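Local coordinates for protein serine-threonine phosphatase 2C (Toxoplasma gondii, PDB 2I44) that probably removes phosphate from serine and threonine residues of proteins and is seen with calcium ions bound, at residues P7-V12 and T41-L46; S18-D23 and G49-A54; C53-V58 and T142-K147; F149-H154 and V249-V254. All coordinates share one frame; numbering follows the deposited sequence.

Interaction 1: residues P7-V12 and T41-L46; sequences PPTIHV and TLCPQL
Ile10 and Leu42 form a single antiparallel hydrogen-bonded pair, Ile10 N donating to Leu42 O at 2.7 Å and Leu42 N returning a bond to Ile10 O at 3.0 Å. In the PP2C beta-sandwich, this bridge lays the N-terminal extended segment 7-12 along strand 38-43, whose other side pairs with strand 53-62. Two CA-H...O contacts, Thr9 CA to Leu42 O and Thr41 CA to Ile10 O, flank this lone bridge. Ile10 packs against the Leu42 backbone through CB and CG1, and its CD1 comes to 4.4 Å from Pro44 CD; Tyr19 touches both Ile10 and Pro44. His11 and Thr41 lie side by side and point the same way. The imidazole is held at two corners: ND1 bonds to Phe40 O, and NE2 makes a weak, bent bond to Thr9 OG1 (3.0 Å, 123°). The hydroxyl of Thr41 is bonded to Lys72 O, which ties this strand to helix 66-80; Thr9 and His11 also rest on that helix, through Val76 for the threonine and through Lys72 and Asp73 for the histidine. Cys43 SG stands anti to its own N (chi1 -171°), a setting that brings the sulfur to 3.7 Å from Pro7 CB. Beyond it, Pro7 CB meets Gln45 O at 3.3 Å. Water 1 closes this end, donating to Pro8 O at 2.7 Å and accepting from Gln45 N.

Interaction 2: residues S18-D23 and G49-A54; sequences SYPAFD and GRDDCA
Asp51 O receives a hydrogen bond from water 2 at 2.8 Å, and the same water accepts one from Ala21 N at 3.0 Å, so this water bridges the backbones of the two segments. Pro20 packs against the same carbonyl, its CB lying 3.5 Å from Asp51 O. The pyrrolidine ring and the Asp51 side chain cross obliquely, with Pro20 CB 3.6 Å from Asp51 OD2. That oxygen is brought beside Pro20 CB by Asp51 CG lying between its backbone N and carbonyl carbon (chi1 71°). Ala21 makes a looser approach, its methyl facing the backbone of Asp51 and Asp52. Pro20 and Ala21 are the two middle residues of a type I turn in a beta hairpin: Tyr19 N bonds to Phe22 O, and the return bond from Phe22 N to Tyr19 O is weak. The hairpin belongs to one sheet of the PP2C sandwich, and Ala54 to the opposing sheet, so the interior of the sandwich begins where they meet. Here Phe22 CE2 and CZ touch Ala54 CB, the nearer at 3.7 Å. Tyr19 CB sits 3.9 Å above the centre of one face of the Phe22 ring, and Phe56 meets that ring in a T-shaped arrangement. On the 49-54 side, Arg50 grips Asp52 side-on with two nitrogens, a salt bridge that fixes the carboxylate's rotation. Its NE reaches the syn lone pair of Asp52 OD1, and NH2 meets Asp52 OD2 at 2.7 Å, almost straight (168°) and in the guanidinium plane.

Interaction 3: residues C53-V58 and T142-K147; sequences CAFFGV and TAVLAK
Phe55 and Val144 form the apolar centre of one face, Phe55 CD1 meeting Val144 CG2 at 3.8 Å with the methyl at the ring edge, near its plane. The pair belongs to adjacent antiparallel strands in a central part of the PP2C beta-sandwich; their segment axes run 4.6 Å apart, with 173° between their N-to-C directions. Phe55 CG lies anti to its backbone N (chi1 175°), a setting that leans the ring toward the neighbouring strand, where CZ touches Thr142 CG2 at 3.7 Å. Cys53 SG and Ala146 CB extend this face, which is covered by helices 66-80 and 98-130: Val75, Val76, Leu79 and Met116 all reach the Phe55 ring. The other face carries Phe56, Ala143, Ala54 and Leu145, and turns toward the second sheet of the sandwich. Phe56 CB packs on Ala143 CB at 4.1 Å, while Leu145 CB lies at the edge of the Phe56 ring, nearest CE2. Met316 and Val318 of strand 313-320 lie against that same ring. Between the two faces, four backbone bonds link the strands. Ala54 exchanges a pair with Leu145, Leu145 N reaching Ala54 O at 2.8 Å, and Phe56 exchanges a pair with Ala143, of which Phe56 N to Ala143 O also measures 2.8 Å. A close CA-H...O contact, Cys53 CA to Leu145 O at 3.0 Å, flanks them. At the polar edge, Thr142 OG1 is hydrogen-bonded to Tyr117 OH.

Interaction 4: residues F149-H154 and V249-V254; sequences FVAVGH and VRVVRV
Strand 248-253 pairs with strand 149-155 at the end of one sheet of the PP2C sandwich, and Phe149 buries the largest area of any residue here. The strands run antiparallel, their short axes 159° apart. Val150 exchanges two backbone bonds with Val252, and Val152 two with Arg250; the shortest is Val152 N to Arg250 O at 2.7 Å. Phe149, Ala151, Val251 and Arg253 share the face covered by helix 98-130, from which Leu105 and Leu109 reach Phe149 and Val113 reaches Ala151. Phe149 and Arg253 lie side by side and point the same way. The aliphatic part of the arginine presses on the ring, Arg253 CG coming to 3.3 Å from Phe149 CE1. Farther out, CE1 lies 3.5 Å above one face of the guanidinium, offset toward its rim. The two planes are 54° apart, so the groups lean on each other and do not stack flat. Arg253 also has a long, weak ion pair with Asp102. Val251 CG1 also meets the ring, 3.9 Å from Phe149 CD1. The opposite face holds Val150, Val152, Val252 and Arg250, with Met261 of the second sheet against Val150 and Val152. Val252 CG1 stands between its own N and carbonyl carbon (chi1 44°), which turns this methyl toward the partner strand, 3.8 Å from Val150 CB. Where strand 248-253 runs out, the methyls Val150 CG2 and Val254 CG2 are only 3.3 Å apart, tighter than usual van der Waals contact.

Interactions 1, 3 and 4 cross one sheet in sequence, from segment 7-12 through strands 38-43, 53-62, 137-146 and 149-155 to 248-253. Interactions 1 and 3 (centres about 10 Å apart) touch through Cys43 N to Phe55 O at 2.9 Å, and interactions 3 and 4 (centres about 9 Å apart) through Thr142 N to Gly153 O at 2.8 Å; interactions 1 and 4 do not touch. Interaction 2 shares Cys53 and Ala54 with interaction 3 and joins its sheet to the opposing one. Strand 53-62 continues to Asp60, which binds both calcium ions; the side chain of Asp60 lies about 11 Å from the position of Gly57 in interaction 3.

Interaction 1: residues P7-V12 and T41-L46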
loop_
_atom_site.group_PDB
_atom_site.type_symbol
_atom_site.label_atom_id
_atom_site.label_comp_id
_atom_site.label_asym_id
_atom_site.label_seq_id
_atom_site.Cartn_x
_atom_site.Cartn_y
_atom_site.Cartn_z
ATOM N N PRO A 7 17.446 -3.571 8.184
ATOM C CA PRO A 7 17.127 -2.675 9.301
ATOM C C PRO A 7 15.860 -3.129 10.026
ATOM O O PRO A 7 14.939 -3.675 9.411
ATOM C CB PRO A 7 16.935 -1.324 8.621
ATOM C CG PRO A 7 17.772 -1.440 7.375
ATOM C CD PRO A 7 17.459 -2.832 6.912
ATOM N N PRO A 8 15.798 -2.907 11.344
ATOM C CA PRO A 8 14.622 -3.309 12.117
ATOM C C PRO A 8 13.315 -2.749 11.554
ATOM O O PRO A 8 13.258 -1.598 11.117
ATOM C CB PRO A 8 14.936 -2.789 13.522
ATOM C CG PRO A 8 15.866 -1.638 13.265
ATOM C CD PRO A 8 16.756 -2.176 12.187
ATOM N N THR A 9 12.277 -3.579 11.550
ATOM C CA THR A 9 10.970 -3.180 11.053
ATOM C C THR A 9 9.896 -3.414 12.107
ATOM O O THR A 9 10.058 -4.239 13.008
ATOM C CB THR A 9 10.582 -3.960 9.762
ATOM O OG1 THR A 9 10.717 -5.369 9.985
ATOM C CG2 THR A 9 11.466 -3.547 8.598
ATOM N N ILE A 10 8.797 -2.677 11.992
ATOM C CA ILE A 10 7.694 -2.817 12.925
ATOM C C ILE A 10 6.481 -3.404 12.209
ATOM O O ILE A 10 6.171 -3.018 11.079
ATOM C CB ILE A 10 7.349 -1.452 13.556
ATOM C CG1 ILE A 10 8.550 -0.971 14.381
ATOM C CG2 ILE A 10 6.105 -1.574 14.437
ATOM C CD1 ILE A 10 8.468 0.463 14.851
ATOM N N HIS A 11 5.806 -4.343 12.865
ATOM C CA HIS A 11 4.638 -4.993 12.282
ATOM C C HIS A 11 3.487 -5.137 13.276
ATOM O O HIS A 11 2.567 -5.925 13.062
ATOM C CB HIS A 11 5.019 -6.374 11.754
ATOM C CG HIS A 11 6.131 -6.356 10.753
ATOM N ND1 HIS A 11 5.974 -5.872 9.472
ATOM C CD2 HIS A 11 7.419 -6.765 10.845
ATOM C CE1 HIS A 11 7.116 -5.987 8.819
ATOM N NE2 HIS A 11 8.009 -6.526 9.629
ATOM N N VAL A 12 3.534 -4.367 14.355
ATOM C CA VAL A 12 2.489 -4.414 15.372
ATOM C C VAL A 12 1.969 -3.007 15.578
ATOM O O VAL A 12 2.635 -2.047 15.207
ATOM C CB VAL A 12 3.034 -4.930 16.731
ATOM C CG1 VAL A 12 3.450 -6.380 16.612
ATOM C CG2 VAL A 12 4.218 -4.065 17.185
ATOM N N THR A 41 3.950 -2.649 7.553
ATOM C CA THR A 41 5.370 -2.645 7.836
ATOM C C THR A 41 5.873 -1.217 7.939
ATOM O O THR A 41 5.543 -0.375 7.110
ATOM C CB THR A 41 6.134 -3.377 6.709
ATOM O OG1 THR A 41 5.720 -4.751 6.668
ATOM C CG2 THR A 41 7.647 -3.290 6.925
ATOM N N LEU A 42 6.656 -0.944 8.975
ATOM C CA LEU A 42 7.226 0.377 9.163
ATOM C C LEU A 42 8.694 0.234 9.544
ATOM O O LEU A 42 9.022 -0.408 10.541
ATOM C CB LEU A 42 6.465 1.148 10.254
ATOM C CG LEU A 42 6.794 2.643 10.402
ATOM C CD1 LEU A 42 5.736 3.326 11.245
ATOM C CD2 LEU A 42 8.158 2.823 11.025
ATOM N N CYS A 43 9.574 0.816 8.736
ATOM C CA CYS A 43 11.010 0.779 9.009
ATOM C C CYS A 43 11.457 2.211 9.328
ATOM O O CYS A 43 11.736 2.997 8.428
ATOM C CB CYS A 43 11.764 0.245 7.791
ATOM S SG CYS A 43 13.521 -0.076 8.093
ATOM N N PRO A 44 11.534 2.562 10.623
ATOM C CA PRO A 44 11.934 3.901 11.075
ATOM C C PRO A 44 13.282 4.427 10.572
ATOM O O PRO A 44 13.414 5.615 10.270
ATOM C CB PRO A 44 11.865 3.784 12.597
ATOM C CG PRO A 44 12.202 2.358 12.835
ATOM C CD PRO A 44 11.411 1.643 11.768
ATOM N N GLN A 45 14.282 3.558 10.497
ATOM C CA GLN A 45 15.595 3.965 9.996
ATOM C C GLN A 45 15.976 3.014 8.869
ATOM O O GLN A 45 16.534 1.942 9.095
ATOM C CB GLN A 45 16.650 3.924 11.108
ATOM C CG GLN A 45 18.072 4.110 10.596
ATOM C CD GLN A 45 19.107 4.163 11.707
ATOM O OE1 GLN A 45 19.274 5.189 12.369
ATOM N NE2 GLN A 45 19.804 3.053 11.920
ATOM N N LEU A 46 15.668 3.422 7.645
ATOM C CA LEU A 46 15.928 2.603 6.468
ATOM C C LEU A 46 17.393 2.583 6.027
ATOM O O LEU A 46 17.879 1.568 5.519
ATOM C CB LEU A 46 15.036 3.080 5.317
ATOM C CG LEU A 46 14.977 2.208 4.068
ATOM C CD1 LEU A 46 14.448 0.824 4.417
ATOM C CD2 LEU A 46 14.082 2.883 3.041
HETATM O O HOH W 1 14.676 0.664 11.048
#

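Interaction 2: residues S18-D23 and G49-A54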
loop_
_atom_site.group_PDB
_atom_site.type_symbol
_atom_site.label_atom_id
_atom_site.label_comp_id
_atom_site.label_asym_id
_atom_site.label_seq_id
_atom_site.Cartn_x
_atom_site.Cartn_y
_atom_site.Cartn_z
ATOM N N SER A 18 7.570 9.439 18.288
ATOM C CA SER A 18 8.365 10.495 17.655
ATOM C C SER A 18 9.709 10.037 17.084
ATOM O O SER A 18 10.514 9.405 17.769
ATOM C CB SER A 18 8.604 11.635 18.653
ATOM O OG SER A 18 9.394 12.662 18.080
ATOM N N TYR A 19 9.939 10.365 15.819
ATOM C CA TYR A 19 11.182 10.022 15.139
ATOM C C TYR A 19 11.799 11.323 14.624
ATOM O O TYR A 19 11.125 12.352 14.537
ATOM C CB TYR A 19 10.910 9.050 13.983
ATOM C CG TYR A 19 10.394 7.696 14.435
ATOM C CD1 TYR A 19 11.253 6.739 14.979
ATOM C CD2 TYR A 19 9.042 7.381 14.340
ATOM C CE1 TYR A 19 10.774 5.503 15.417
ATOM C CE2 TYR A 19 8.546 6.149 14.775
ATOM C CZ TYR A 19 9.415 5.214 15.311
ATOM O OH TYR A 19 8.920 4.000 15.729
ATOM N N PRO A 20 13.092 11.298 14.285
ATOM C CA PRO A 20 13.768 12.498 13.790
ATOM C C PRO A 20 13.022 13.309 12.727
ATOM O O PRO A 20 12.827 14.516 12.888
ATOM C CB PRO A 20 15.099 11.947 13.293
ATOM C CG PRO A 20 15.386 10.878 14.296
ATOM C CD PRO A 20 14.045 10.180 14.418
ATOM N N ALA A 21 12.588 12.653 11.656
ATOM C CA ALA A 21 11.902 13.360 10.579
ATOM C C ALA A 21 10.383 13.226 10.537
ATOM O O ALA A 21 9.753 13.738 9.613
ATOM C CB ALA A 21 12.488 12.933 9.228
ATOM N N PHE A 22 9.784 12.572 11.527
ATOM C CA PHE A 22 8.333 12.398 11.507
ATOM C C PHE A 22 7.818 11.683 12.740
ATOM O O PHE A 22 8.577 11.020 13.445
ATOM C CB PHE A 22 7.956 11.552 10.294
ATOM C CG PHE A 22 8.552 10.173 10.338
ATOM C CD1 PHE A 22 7.876 9.120 10.962
ATOM C CD2 PHE A 22 9.821 9.941 9.819
ATOM C CE1 PHE A 22 8.462 7.858 11.069
ATOM C CE2 PHE A 22 10.417 8.679 9.922
ATOM C CZ PHE A 22 9.735 7.638 10.548
ATOM N N ASP A 23 6.517 11.806 12.987
ATOM C CA ASP A 23 5.881 11.110 14.096
ATOM C C ASP A 23 4.949 10.108 13.426
ATOM O O ASP A 23 4.330 10.413 12.401
ATOM C CB ASP A 23 5.082 12.074 14.973
ATOM C CG ASP A 23 5.937 13.190 15.534
ATOM O OD1 ASP A 23 7.122 12.930 15.837
ATOM O OD2 ASP A 23 5.426 14.324 15.677
ATOM N N GLY A 49 23.100 4.993 9.607
ATOM C CA GLY A 49 23.923 6.186 9.672
ATOM C C GLY A 49 23.160 7.458 9.354
ATOM O O GLY A 49 23.681 8.555 9.555
ATOM N N ARG A 50 21.934 7.322 8.848
ATOM C CA ARG A 50 21.123 8.489 8.513
ATOM C C ARG A 50 19.880 8.515 9.379
ATOM O O ARG A 50 19.512 7.508 9.976
ATOM C CB ARG A 50 20.703 8.469 7.038
ATOM C CG ARG A 50 21.837 8.570 6.038
ATOM C CD ARG A 50 21.291 8.777 4.633
ATOM N NE ARG A 50 20.637 10.075 4.493
ATOM C CZ ARG A 50 21.279 11.214 4.251
ATOM N NH1 ARG A 50 22.597 11.216 4.114
ATOM N NH2 ARG A 50 20.609 12.355 4.157
ATOM N N ASP A 51 19.227 9.668 9.446
ATOM C CA ASP A 51 18.022 9.782 10.253
ATOM C C ASP A 51 16.903 10.447 9.463
ATOM O O ASP A 51 15.969 10.996 10.041
ATOM C CB ASP A 51 18.320 10.577 11.527
ATOM C CG ASP A 51 18.549 12.050 11.255
ATOM O OD1 ASP A 51 18.918 12.400 10.115
ATOM O OD2 ASP A 51 18.376 12.859 12.191
ATOM N N ASP A 52 16.997 10.390 8.139
ATOM C CA ASP A 52 15.986 10.999 7.283
ATOM C C ASP A 52 15.451 10.025 6.229
ATOM O O ASP A 52 14.987 10.443 5.165
ATOM C CB ASP A 52 16.576 12.226 6.592
ATOM C CG ASP A 52 17.685 11.865 5.630
ATOM O OD1 ASP A 52 18.296 10.790 5.817
ATOM O OD2 ASP A 52 17.950 12.652 4.698
ATOM N N CYS A 53 15.534 8.729 6.520
ATOM C CA CYS A 53 15.044 7.694 5.608
ATOM C C CYS A 53 14.160 6.697 6.341
ATOM O O CYS A 53 14.509 6.213 7.418
ATOM C CB CYS A 53 16.202 6.933 4.965
ATOM S SG CYS A 53 17.190 7.914 3.836
ATOM N N ALA A 54 13.014 6.380 5.749
ATOM C CA ALA A 54 12.105 5.425 6.361
ATOM C C ALA A 54 11.226 4.777 5.306
ATOM O O ALA A 54 11.067 5.311 4.208
ATOM C CB ALA A 54 11.246 6.122 7.413
HETATM O O HOH W 2 13.576 9.958 10.975
#

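Interaction 3: residues C53-V58 and T142-K147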
loop_
_atom_site.group_PDB
_atom_site.type_symbol
_atom_site.label_atom_id
_atom_site.label_comp_id
_atom_site.label_asym_id
_atom_site.label_seq_id
_atom_site.Cartn_x
_atom_site.Cartn_y
_atom_site.Cartn_z
ATOM N N CYS A 53 15.534 8.729 6.520
ATOM C CA CYS A 53 15.044 7.694 5.608
ATOM C C CYS A 53 14.160 6.697 6.341
ATOM O O CYS A 53 14.509 6.213 7.418
ATOM C CB CYS A 53 16.202 6.933 4.965
ATOM S SG CYS A 53 17.190 7.914 3.836
ATOM N N ALA A 54 13.014 6.380 5.749
ATOM C CA ALA A 54 12.105 5.425 6.361
ATOM C C ALA A 54 11.226 4.777 5.306
ATOM O O ALA A 54 11.067 5.311 4.208
ATOM C CB ALA A 54 11.246 6.122 7.413
ATOM N N PHE A 55 10.670 3.619 5.654
ATOM C CA PHE A 55 9.784 2.869 4.765
ATOM C C PHE A 55 8.424 2.708 5.435
ATOM O O PHE A 55 8.341 2.449 6.636
ATOM C CB PHE A 55 10.353 1.480 4.471
ATOM C CG PHE A 55 9.429 0.610 3.661
ATOM C CD1 PHE A 55 9.437 0.666 2.271
ATOM C CD2 PHE A 55 8.535 -0.250 4.289
ATOM C CE1 PHE A 55 8.571 -0.123 1.518
ATOM C CE2 PHE A 55 7.662 -1.043 3.545
ATOM C CZ PHE A 55 7.680 -0.979 2.159
ATOM N N PHE A 56 7.365 2.858 4.648
ATOM C CA PHE A 56 6.007 2.723 5.159
ATOM C C PHE A 56 5.214 1.826 4.223
ATOM O O PHE A 56 5.204 2.046 3.015
ATOM C CB PHE A 56 5.341 4.097 5.239
ATOM C CG PHE A 56 6.078 5.070 6.109
ATOM C CD1 PHE A 56 5.936 5.033 7.494
ATOM C CD2 PHE A 56 6.948 6.003 5.549
ATOM C CE1 PHE A 56 6.656 5.919 8.312
ATOM C CE2 PHE A 56 7.668 6.889 6.358
ATOM C CZ PHE A 56 7.522 6.846 7.739
ATOM N N GLY A 57 4.532 0.833 4.782
ATOM C CA GLY A 57 3.752 -0.069 3.953
ATOM C C GLY A 57 2.544 -0.667 4.654
ATOM O O GLY A 57 2.612 -1.040 5.822
ATOM N N VAL A 58 1.432 -0.740 3.935
ATOM C CA VAL A 58 0.202 -1.313 4.455
ATOM C C VAL A 58 -0.283 -2.292 3.393
ATOM O O VAL A 58 -0.217 -1.999 2.197
ATOM C CB VAL A 58 -0.862 -0.220 4.710
ATOM C CG1 VAL A 58 -2.189 -0.860 5.106
ATOM C CG2 VAL A 58 -0.386 0.718 5.810
ATOM N N THR A 142 2.841 1.701 -0.571
ATOM C CA THR A 142 4.104 1.874 0.125
ATOM C C THR A 142 4.625 3.286 -0.070
ATOM O O THR A 142 4.260 3.966 -1.022
ATOM C CB THR A 142 5.174 0.880 -0.381
ATOM O OG1 THR A 142 5.378 1.067 -1.788
ATOM C CG2 THR A 142 4.753 -0.556 -0.096
ATOM N N ALA A 143 5.469 3.724 0.851
ATOM C CA ALA A 143 6.060 5.051 0.784
ATOM C C ALA A 143 7.495 4.963 1.271
ATOM O O ALA A 143 7.762 4.433 2.347
ATOM C CB ALA A 143 5.271 6.032 1.654
ATOM N N VAL A 144 8.419 5.472 0.467
ATOM C CA VAL A 144 9.818 5.459 0.844
ATOM C C VAL A 144 10.268 6.906 1.055
ATOM O O VAL A 144 10.310 7.696 0.113
ATOM C CB VAL A 144 10.676 4.780 -0.249
ATOM C CG1 VAL A 144 12.168 4.871 0.101
ATOM C CG2 VAL A 144 10.261 3.318 -0.385
ATOM N N LEU A 145 10.555 7.251 2.308
ATOM C CA LEU A 145 11.020 8.585 2.654
ATOM C C LEU A 145 12.544 8.576 2.592
ATOM O O LEU A 145 13.184 7.724 3.207
ATOM C CB LEU A 145 10.573 8.961 4.070
ATOM C CG LEU A 145 11.181 10.253 4.630
ATOM C CD1 LEU A 145 10.639 11.449 3.864
ATOM C CD2 LEU A 145 10.854 10.382 6.112
ATOM N N ALA A 146 13.120 9.514 1.846
ATOM C CA ALA A 146 14.572 9.605 1.719
ATOM C C ALA A 146 14.985 11.021 1.338
ATOM O O ALA A 146 14.626 11.519 0.266
ATOM C CB ALA A 146 15.072 8.618 0.669
ATOM N N LYS A 147 15.734 11.660 2.233
ATOM C CA LYS A 147 16.239 13.016 2.041
ATOM C C LYS A 147 15.223 13.976 1.418
ATOM O O LYS A 147 15.455 14.531 0.343
ATOM C CB LYS A 147 17.508 12.987 1.181
ATOM C CG LYS A 147 18.323 14.277 1.228
ATOM C CD LYS A 147 19.484 14.252 0.242
ATOM C CE LYS A 147 20.289 15.548 0.305
ATOM N NZ LYS A 147 21.356 15.618 -0.740
#

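Interaction 4: residues F149-H154 and V249-V254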
loop_
_atom_site.group_PDB
_atom_site.type_symbol
_atom_site.label_atom_id
_atom_site.label_comp_id
_atom_site.label_asym_id
_atom_site.label_seq_id
_atom_site.Cartn_x
_atom_site.Cartn_y
_atom_site.Cartn_z
ATOM N N PHE A 149 12.381 13.363 0.015
ATOM C CA PHE A 149 11.555 12.818 -1.053
ATOM C C PHE A 149 10.774 11.609 -0.572
ATOM O O PHE A 149 11.255 10.832 0.255
ATOM C CB PHE A 149 12.418 12.394 -2.243
ATOM C CG PHE A 149 12.976 13.542 -3.031
ATOM C CD1 PHE A 149 12.155 14.293 -3.865
ATOM C CD2 PHE A 149 14.321 13.885 -2.926
ATOM C CE1 PHE A 149 12.664 15.373 -4.585
ATOM C CE2 PHE A 149 14.845 14.963 -3.639
ATOM C CZ PHE A 149 14.015 15.712 -4.470
ATOM N N VAL A 150 9.559 11.462 -1.086
ATOM C CA VAL A 150 8.733 10.322 -0.743
ATOM C C VAL A 150 8.365 9.630 -2.042
ATOM O O VAL A 150 7.691 10.208 -2.897
ATOM C CB VAL A 150 7.449 10.731 -0.001
ATOM C CG1 VAL A 150 6.584 9.500 0.253
ATOM C CG2 VAL A 150 7.811 11.383 1.315
ATOM N N ALA A 151 8.847 8.401 -2.187
ATOM C CA ALA A 151 8.572 7.600 -3.365
ATOM C C ALA A 151 7.359 6.731 -3.063
ATOM O O ALA A 151 7.462 5.744 -2.332
ATOM C CB ALA A 151 9.780 6.726 -3.692
ATOM N N VAL A 152 6.214 7.109 -3.619
ATOM C CA VAL A 152 4.980 6.369 -3.414
ATOM C C VAL A 152 4.796 5.283 -4.472
ATOM O O VAL A 152 4.962 5.522 -5.671
ATOM C CB VAL A 152 3.738 7.306 -3.463
ATOM C CG1 VAL A 152 2.465 6.490 -3.345
ATOM C CG2 VAL A 152 3.799 8.321 -2.339
ATOM N N GLY A 153 4.453 4.088 -4.013
ATOM C CA GLY A 153 4.211 2.986 -4.921
ATOM C C GLY A 153 2.969 2.257 -4.453
ATOM O O GLY A 153 2.634 2.310 -3.264
ATOM N N HIS A 154 2.260 1.603 -5.369
ATOM C CA HIS A 154 1.082 0.844 -4.977
ATOM C C HIS A 154 0.587 -0.145 -6.014
ATOM O O HIS A 154 0.890 -0.052 -7.203
ATOM C CB HIS A 154 -0.080 1.772 -4.571
ATOM C CG HIS A 154 -1.005 2.133 -5.693
ATOM N ND1 HIS A 154 -0.671 3.044 -6.672
ATOM C CD2 HIS A 154 -2.267 1.728 -5.972
ATOM C CE1 HIS A 154 -1.688 3.190 -7.501
ATOM N NE2 HIS A 154 -2.670 2.403 -7.100
ATOM N N VAL A 249 4.200 4.471 -9.743
ATOM C CA VAL A 249 5.111 5.122 -8.814
ATOM C C VAL A 249 5.056 6.628 -8.984
ATOM O O VAL A 249 4.948 7.131 -10.104
ATOM C CB VAL A 249 6.561 4.623 -9.023
ATOM C CG1 VAL A 249 7.482 5.226 -7.976
ATOM C CG2 VAL A 249 6.599 3.099 -8.941
ATOM N N ARG A 250 5.123 7.336 -7.861
ATOM C CA ARG A 250 5.077 8.794 -7.835
ATOM C C ARG A 250 6.009 9.338 -6.753
ATOM O O ARG A 250 5.896 8.971 -5.580
ATOM C CB ARG A 250 3.642 9.268 -7.569
ATOM C CG ARG A 250 3.478 10.778 -7.413
ATOM C CD ARG A 250 2.011 11.168 -7.197
ATOM N NE ARG A 250 1.833 12.612 -7.039
ATOM C CZ ARG A 250 0.662 13.208 -6.808
ATOM N NH1 ARG A 250 -0.446 12.489 -6.702
ATOM N NH2 ARG A 250 0.600 14.528 -6.681
ATOM N N VAL A 251 6.938 10.202 -7.153
ATOM C CA VAL A 251 7.871 10.800 -6.211
ATOM C C VAL A 251 7.454 12.244 -5.926
ATOM O O VAL A 251 7.356 13.066 -6.833
ATOM C CB VAL A 251 9.323 10.802 -6.756
ATOM C CG1 VAL A 251 10.256 11.449 -5.737
ATOM C CG2 VAL A 251 9.779 9.379 -7.061
ATOM N N VAL A 252 7.209 12.540 -4.658
ATOM C CA VAL A 252 6.802 13.873 -4.254
ATOM C C VAL A 252 7.839 14.490 -3.321
ATOM O O VAL A 252 8.429 13.793 -2.493
ATOM C CB VAL A 252 5.421 13.831 -3.540
ATOM C CG1 VAL A 252 5.381 12.677 -2.557
ATOM C CG2 VAL A 252 5.156 15.141 -2.809
ATOM N N ARG A 253 8.079 15.790 -3.477
ATOM C CA ARG A 253 9.020 16.491 -2.607
ATOM C C ARG A 253 8.283 16.846 -1.325
ATOM O O ARG A 253 7.185 17.400 -1.376
ATOM C CB ARG A 253 9.494 17.798 -3.235
ATOM C CG ARG A 253 10.332 17.676 -4.478
ATOM C CD ARG A 253 10.608 19.071 -5.042
ATOM N NE ARG A 253 11.413 19.026 -6.262
ATOM C CZ ARG A 253 12.739 18.913 -6.287
ATOM N NH1 ARG A 253 13.428 18.840 -5.152
ATOM N NH2 ARG A 253 13.378 18.863 -7.449
ATOM N N VAL A 254 8.866 16.524 -0.180
ATOM C CA VAL A 254 8.231 16.873 1.077
ATOM C C VAL A 254 8.567 18.343 1.323
ATOM O O VAL A 254 9.721 18.687 1.573
ATOM C CB VAL A 254 8.781 16.038 2.240
ATOM C CG1 VAL A 254 8.064 16.410 3.529
ATOM C CG2 VAL A 254 8.619 14.550 1.938
#